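Local coordinates for protein lactate dehydrogenase (PDB 6CT6) that probably interconverts pyruvate and lactate using NADH as cofactor, and is caught here with NADH and the pyruvate analogue oxamate, at residues Lys49-Asp52 with Leu53-Ser57; Glu5-Lys8 with Arg9-Ala13; Ala140-Ala144 with Ala145-Lys149. All coordinates share one frame; numbering follows the deposited sequence.

Contact 1: Lys49-Asp52 with Leu53-Ser57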
# COMPACT_ATOMS: atom_id res chain seq x y z
N LYS B 49 9.97 -6.03 -4.97
CA LYS B 49 8.79 -5.17 -4.89
C LYS B 49 8.39 -4.66 -6.26
O LYS B 49 7.20 -4.60 -6.59
CB LYS B 49 9.05 -4.01 -3.93
CG LYS B 49 9.14 -4.42 -2.47
CD LYS B 49 9.27 -3.20 -1.56
CE LYS B 49 9.16 -3.59 -0.09
NZ LYS B 49 9.40 -2.44 0.82
N ALA B 50 9.37 -4.28 -7.09
CA ALA B 50 9.08 -3.79 -8.43
C ALA B 50 8.38 -4.85 -9.27
O ALA B 50 7.45 -4.55 -10.03
CB ALA B 50 10.36 -3.34 -9.11
N MET B 51 8.81 -6.11 -9.14
CA MET B 51 8.19 -7.19 -9.89
C MET B 51 6.73 -7.36 -9.47
O MET B 51 5.83 -7.47 -10.32
CB MET B 51 8.99 -8.48 -9.68
CG MET B 51 8.46 -9.71 -10.40
SD MET B 51 9.60 -11.11 -10.27
CE MET B 51 11.03 -10.50 -11.18
N ASP B 52 6.49 -7.38 -8.16
CA ASP B 52 5.12 -7.41 -7.64
C ASP B 52 4.29 -6.25 -8.18
O ASP B 52 3.11 -6.43 -8.53
CB ASP B 52 5.18 -7.38 -6.12
CG ASP B 52 3.83 -7.62 -5.47
OD1 ASP B 52 2.90 -8.10 -6.15
OD2 ASP B 52 3.71 -7.34 -4.25
N LEU B 53 4.87 -5.06 -8.26
CA LEU B 53 4.11 -3.89 -8.67
C LEU B 53 3.90 -3.83 -10.18
O LEU B 53 2.91 -3.25 -10.64
CB LEU B 53 4.80 -2.62 -8.17
CG LEU B 53 4.65 -2.42 -6.66
CD1 LEU B 53 5.64 -1.39 -6.14
CD2 LEU B 53 3.22 -2.01 -6.30
N CYS B 54 4.81 -4.42 -10.97
CA CYS B 54 4.52 -4.57 -12.39
C CYS B 54 3.35 -5.51 -12.61
O CYS B 54 2.50 -5.28 -13.47
CB CYS B 54 5.76 -5.08 -13.14
SG CYS B 54 7.07 -3.85 -13.38
N HIS B 55 3.27 -6.58 -11.81
CA HIS B 55 2.09 -7.44 -11.83
C HIS B 55 0.85 -6.65 -11.43
O HIS B 55 -0.21 -6.80 -12.05
CB HIS B 55 2.29 -8.62 -10.89
CG HIS B 55 3.47 -9.47 -11.22
ND1 HIS B 55 4.04 -10.35 -10.32
CD2 HIS B 55 4.20 -9.59 -12.36
CE1 HIS B 55 5.07 -10.96 -10.89
NE2 HIS B 55 5.18 -10.52 -12.13
N ASN B 56 0.96 -5.80 -10.40
CA ASN B 56 -0.19 -5.03 -9.95
C ASN B 56 -0.74 -4.16 -11.07
O ASN B 56 -1.96 -4.10 -11.28
CB ASN B 56 0.19 -4.17 -8.74
CG ASN B 56 -1.00 -3.40 -8.19
OD1 ASN B 56 -1.83 -3.96 -7.48
ND2 ASN B 56 -1.08 -2.11 -8.52
N SER B 57 0.14 -3.47 -11.79
CA SER B 57 -0.31 -2.66 -12.92
C SER B 57 -1.18 -3.48 -13.86
O SER B 57 -2.24 -3.02 -14.31
CB SER B 57 0.90 -2.10 -13.67
OG SER B 57 1.52 -1.05 -12.95
O HOH W 1 2.89 -10.22 -7.64
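His-55 folds back over the preceding turn of its helix and meets Met-51 and Asp-52, and almost every atom of its side chain has a neighbour there. His-55 CB rests 3.3 Å from Asp-52 O. Because CG is turned beside the backbone N (chi1 -58°), the ring then leans over the Met-51 carbonyl, with CG 3.2 Å from Met-51 O; that oxygen stands over the centre of one face of the imidazole. The same oxygen accepts the helical hydrogen bond from His-55 N, at 3.1 Å. Farther out, CE1 comes to 3.6 Å from Met-51 CG, the two side chains running side by side; the methionine sulfur stands oblique to the ring. His-55 ND1 lies 2.9 Å from the O of a water at the ring's edge, in its plane, and this water O donates to Asp-52 OD1 at 2.6 Å. The carboxylate is also bound by the backbone amides of Tyr-243, Tyr-244 and Ala-245 of the second subunit. Met-51 O and the water-linked carboxylate would probably favour positive charge on the imidazole, but Arg-163 of that subunit, packed on His-55, would oppose it, leaving its charge open. The chemistry implies a mixed face of helix 45-59, the crossover between strands 35-39 and 66-69 of the NAD-binding Rossmann domain, its carboxylate held by amides across the interface.

Contact 2: Glu5-Lys8 with Arg9-Ala13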
# COMPACT_ATOMS: atom_id res chain seq x y z
N GLU B 5 13.48 3.53 -19.26
CA GLU B 5 13.34 3.51 -20.71
C GLU B 5 12.63 4.78 -21.15
O GLU B 5 11.69 5.24 -20.50
CB GLU B 5 12.58 2.27 -21.17
CG GLU B 5 11.09 2.27 -20.83
CD GLU B 5 10.49 0.87 -20.84
OE1 GLU B 5 11.24 -0.10 -20.65
OE2 GLU B 5 9.26 0.75 -21.04
N GLN B 6 13.10 5.38 -22.24
CA GLN B 6 12.62 6.70 -22.61
C GLN B 6 11.18 6.63 -23.12
O GLN B 6 10.86 5.79 -23.97
CB GLN B 6 13.52 7.32 -23.68
CG GLN B 6 13.12 8.73 -24.09
CD GLN B 6 13.03 9.68 -22.90
OE1 GLN B 6 13.75 9.53 -21.92
NE2 GLN B 6 12.13 10.65 -22.99
N ASN B 7 10.32 7.50 -22.60
CA ASN B 7 8.95 7.60 -23.08
C ASN B 7 8.35 8.90 -22.55
O ASN B 7 9.01 9.67 -21.85
CB ASN B 7 8.11 6.38 -22.67
CG ASN B 7 7.97 6.24 -21.16
OD1 ASN B 7 7.82 7.22 -20.44
ND2 ASN B 7 7.99 5.00 -20.68
N LYS B 8 7.08 9.13 -22.91
CA LYS B 8 6.40 10.38 -22.55
C LYS B 8 6.16 10.51 -21.06
O LYS B 8 6.09 11.63 -20.54
CB LYS B 8 5.05 10.45 -23.27
CG LYS B 8 5.03 11.20 -24.60
CD LYS B 8 3.62 11.18 -25.18
CE LYS B 8 3.47 12.10 -26.36
NZ LYS B 8 4.48 11.85 -27.42
N ARG B 9 6.03 9.39 -20.34
CA ARG B 9 5.54 9.43 -18.98
C ARG B 9 6.52 10.16 -18.06
O ARG B 9 7.72 10.20 -18.32
CB ARG B 9 5.31 8.02 -18.45
CG ARG B 9 4.39 7.16 -19.30
CD ARG B 9 4.30 5.75 -18.73
NE ARG B 9 3.53 4.86 -19.59
CZ ARG B 9 3.59 3.53 -19.54
NH1 ARG B 9 4.40 2.92 -18.69
NH2 ARG B 9 2.84 2.81 -20.37
N PRO B 10 6.03 10.75 -16.96
CA PRO B 10 6.94 11.23 -15.93
C PRO B 10 7.76 10.09 -15.36
O PRO B 10 7.33 8.93 -15.37
CB PRO B 10 6.01 11.83 -14.86
CG PRO B 10 4.71 12.05 -15.56
CD PRO B 10 4.62 10.99 -16.60
N LYS B 11 8.95 10.42 -14.87
CA LYS B 11 9.84 9.44 -14.24
C LYS B 11 10.00 9.81 -12.77
O LYS B 11 10.55 10.87 -12.44
CB LYS B 11 11.18 9.40 -14.97
CG LYS B 11 11.06 9.20 -16.48
CD LYS B 11 10.24 7.95 -16.84
CE LYS B 11 10.02 7.78 -18.34
NZ LYS B 11 10.17 9.02 -19.14
N ILE B 12 9.50 8.95 -11.89
CA ILE B 12 9.46 9.19 -10.45
C ILE B 12 10.49 8.28 -9.80
O ILE B 12 10.39 7.05 -9.89
CB ILE B 12 8.06 8.93 -9.88
CG1 ILE B 12 7.02 9.81 -10.59
CG2 ILE B 12 8.03 9.18 -8.37
CD1 ILE B 12 5.63 9.23 -10.57
N ALA B 13 11.47 8.87 -9.12
CA ALA B 13 12.54 8.12 -8.47
C ALA B 13 12.30 8.11 -6.96
O ALA B 13 12.27 9.16 -6.32
CB ALA B 13 13.91 8.73 -8.79
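Asn-7 lays its carboxamide across the end of the Lys-11 side chain, OD1 lying 3.1 Å from Lys-11 CE where the two chains cross obliquely. With CG set between its own backbone N and carbonyl carbon (chi1 63°), the carboxamide turns toward the residues that follow it, and OD1 accepts a hydrogen bond from Arg-9 N at 2.8 Å. This closes an Asx turn, although the bond is bent, at 132°, and the donor is tilted from the plane of the amide. OD1 also lies alongside the root of the arginine, 3.3 Å from Arg-9 CB.

Lys-11 comes from the far side of the bend. Its chain curls at chi2 and again at chi4, which carries the ammonium group back under the turn. There NZ donates to Asn-7 O at 3.0 Å, from well above the carbonyl plane, and to Arg-9 O at 2.8 Å, much nearer that plane. One buried lysine therefore ties together two carbonyls on the two arms of the bend, and CE passes 3.7 Å from Glu-5 O on its way. The positive charge probably polarises both carbonyls, balancing the partial negative charge of their oxygens.

The bend leads the N-terminal segment into strand 11-15, a central strand of the Rossmann sheet. Asp-35, where the adjoining strand 35-39 begins, takes Asn-7 ND2 on one carboxylate oxygen and a salt bridge from Arg-9 NH1 on the other, and Arg-9 NH1 also reaches Gly-63 O, between helix 45-59 and strand 66-69. Beyond the bend, strand 11-15 pairs on one side with strand 35-39 and on the other with strand 80-83.

Contact 3: Ala140-Ala144 with Ala145-Lys149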
# COMPACT_ATOMS: atom_id res chain seq x y z
N ALA B 140 20.12 19.15 4.69
CA ALA B 140 21.32 18.38 4.36
C ALA B 140 21.31 17.94 2.90
O ALA B 140 22.33 18.02 2.21
CB ALA B 140 21.42 17.16 5.28
N VAL B 141 20.16 17.47 2.41
CA VAL B 141 20.05 17.09 1.00
C VAL B 141 20.32 18.30 0.11
O VAL B 141 21.11 18.23 -0.84
CB VAL B 141 18.66 16.49 0.72
CG1 VAL B 141 18.50 16.17 -0.77
CG2 VAL B 141 18.44 15.23 1.56
N GLN B 142 19.66 19.42 0.40
CA GLN B 142 19.80 20.61 -0.44
C GLN B 142 21.26 21.01 -0.59
O GLN B 142 21.74 21.24 -1.71
CB GLN B 142 18.98 21.76 0.14
CG GLN B 142 18.86 22.98 -0.78
CD GLN B 142 20.14 23.78 -0.88
OE1 GLN B 142 20.81 24.03 0.12
NE2 GLN B 142 20.51 24.17 -2.10
N GLU B 143 21.97 21.11 0.53
CA GLU B 143 23.35 21.57 0.49
C GLU B 143 24.22 20.64 -0.34
O GLU B 143 25.06 21.09 -1.13
CB GLU B 143 23.89 21.70 1.91
CG GLU B 143 23.15 22.76 2.72
CD GLU B 143 23.32 22.59 4.22
OE1 GLU B 143 24.03 21.66 4.64
OE2 GLU B 143 22.73 23.39 4.98
N ALA B 144 24.03 19.32 -0.19
CA ALA B 144 24.83 18.37 -0.94
C ALA B 144 24.45 18.34 -2.42
O ALA B 144 25.30 18.09 -3.27
CB ALA B 144 24.69 16.97 -0.33
N ALA B 145 23.18 18.59 -2.73
CA ALA B 145 22.71 18.53 -4.12
C ALA B 145 22.86 19.87 -4.83
O ALA B 145 23.05 19.89 -6.05
CB ALA B 145 21.25 18.08 -4.17
N ASN B 146 22.76 20.98 -4.10
CA ASN B 146 22.90 22.31 -4.68
C ASN B 146 21.78 22.61 -5.67
O ASN B 146 21.99 23.28 -6.69
CB ASN B 146 24.27 22.48 -5.34
CG ASN B 146 24.61 23.94 -5.61
OD1 ASN B 146 24.41 24.80 -4.75
ND2 ASN B 146 25.12 24.22 -6.80
N VAL B 147 20.58 22.13 -5.37
CA VAL B 147 19.41 22.42 -6.20
C VAL B 147 18.81 23.75 -5.77
O VAL B 147 19.03 24.18 -4.62
CB VAL B 147 18.35 21.30 -6.12
CG1 VAL B 147 18.88 20.02 -6.73
CG2 VAL B 147 17.91 21.09 -4.67
N PRO B 148 18.06 24.44 -6.63
CA PRO B 148 17.42 25.69 -6.21
C PRO B 148 16.51 25.49 -5.02
O PRO B 148 15.88 24.44 -4.86
CB PRO B 148 16.64 26.12 -7.46
CG PRO B 148 17.28 25.41 -8.60
CD PRO B 148 17.79 24.12 -8.04
N LYS B 149 16.43 26.52 -4.17
CA LYS B 149 15.64 26.43 -2.95
C LYS B 149 14.17 26.15 -3.24
O LYS B 149 13.48 25.52 -2.43
CB LYS B 149 15.76 27.72 -2.14
CG LYS B 149 17.18 28.04 -1.69
CD LYS B 149 17.72 27.00 -0.73
CE LYS B 149 19.05 27.44 -0.15
NZ LYS B 149 20.04 27.74 -1.22
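Gln-142 is the residue most covered here, and it holds the chain leaving its helix with both its backbone and its side chain. Its carbonyl oxygen accepts Asn-146 N at 2.6 Å, a short bond that closes the last turn. The side chain starts out beside its own carbonyl carbon, then bends at chi2 (-73°) so that the amide swings over the departing loop. NE2 donates to Val-147 O at 2.9 Å, a fairly straight bond (158°) that lies in the carbonyl plane and close to the plane of the amide itself.

Ala-145, next in burial, bonds through its N to Val-141 O at 2.8 Å, and its CB sits 3.3 Å from that same oxygen. Asn-146, with positive phi (64°), is the first residue to leave helical angles, and it turns the chain away.

Lys-149 crosses the Gln-142 side chain at about a right angle, its CE and NZ over the face of the amide and its CD 4.0 Å from Gln-142 CD; the ammonium end makes a cation-pi contact with Tyr-270. Within the NAD-binding Rossmann domain, helix 134-145 thus gives way to the loop before strand 152-155. Val-141, Gln-142 and Val-147 lean on Ile-152 of that strand, helix 104-121 packs against Ala-140 and Val-141, and Tyr-281, on strand 281-289, touches both Gln-142 and Lys-149.

Overall arrangement
All three contacts join side chains to backbone oxygens of residues close in sequence, yet each does so according to its place. Contact 1 is buried, in the middle of a helix at the subunit interface, where carbonyl, ring and water meet. Contact 2 lies at the surface, at the entry to strand 11-15, and relies on a lysine and an asparagine gripping backbone. Contact 3, partly buried, ties the chain leaving a helix to a glutamine amide of its last turn. Contacts 1 and 2 are neighbours, their nearest atoms about 8 Å apart, and both reach strand 35-39; contact 3 stands about 20 Å from contact 1 and about 11 Å from contact 2, measured between nearest atoms.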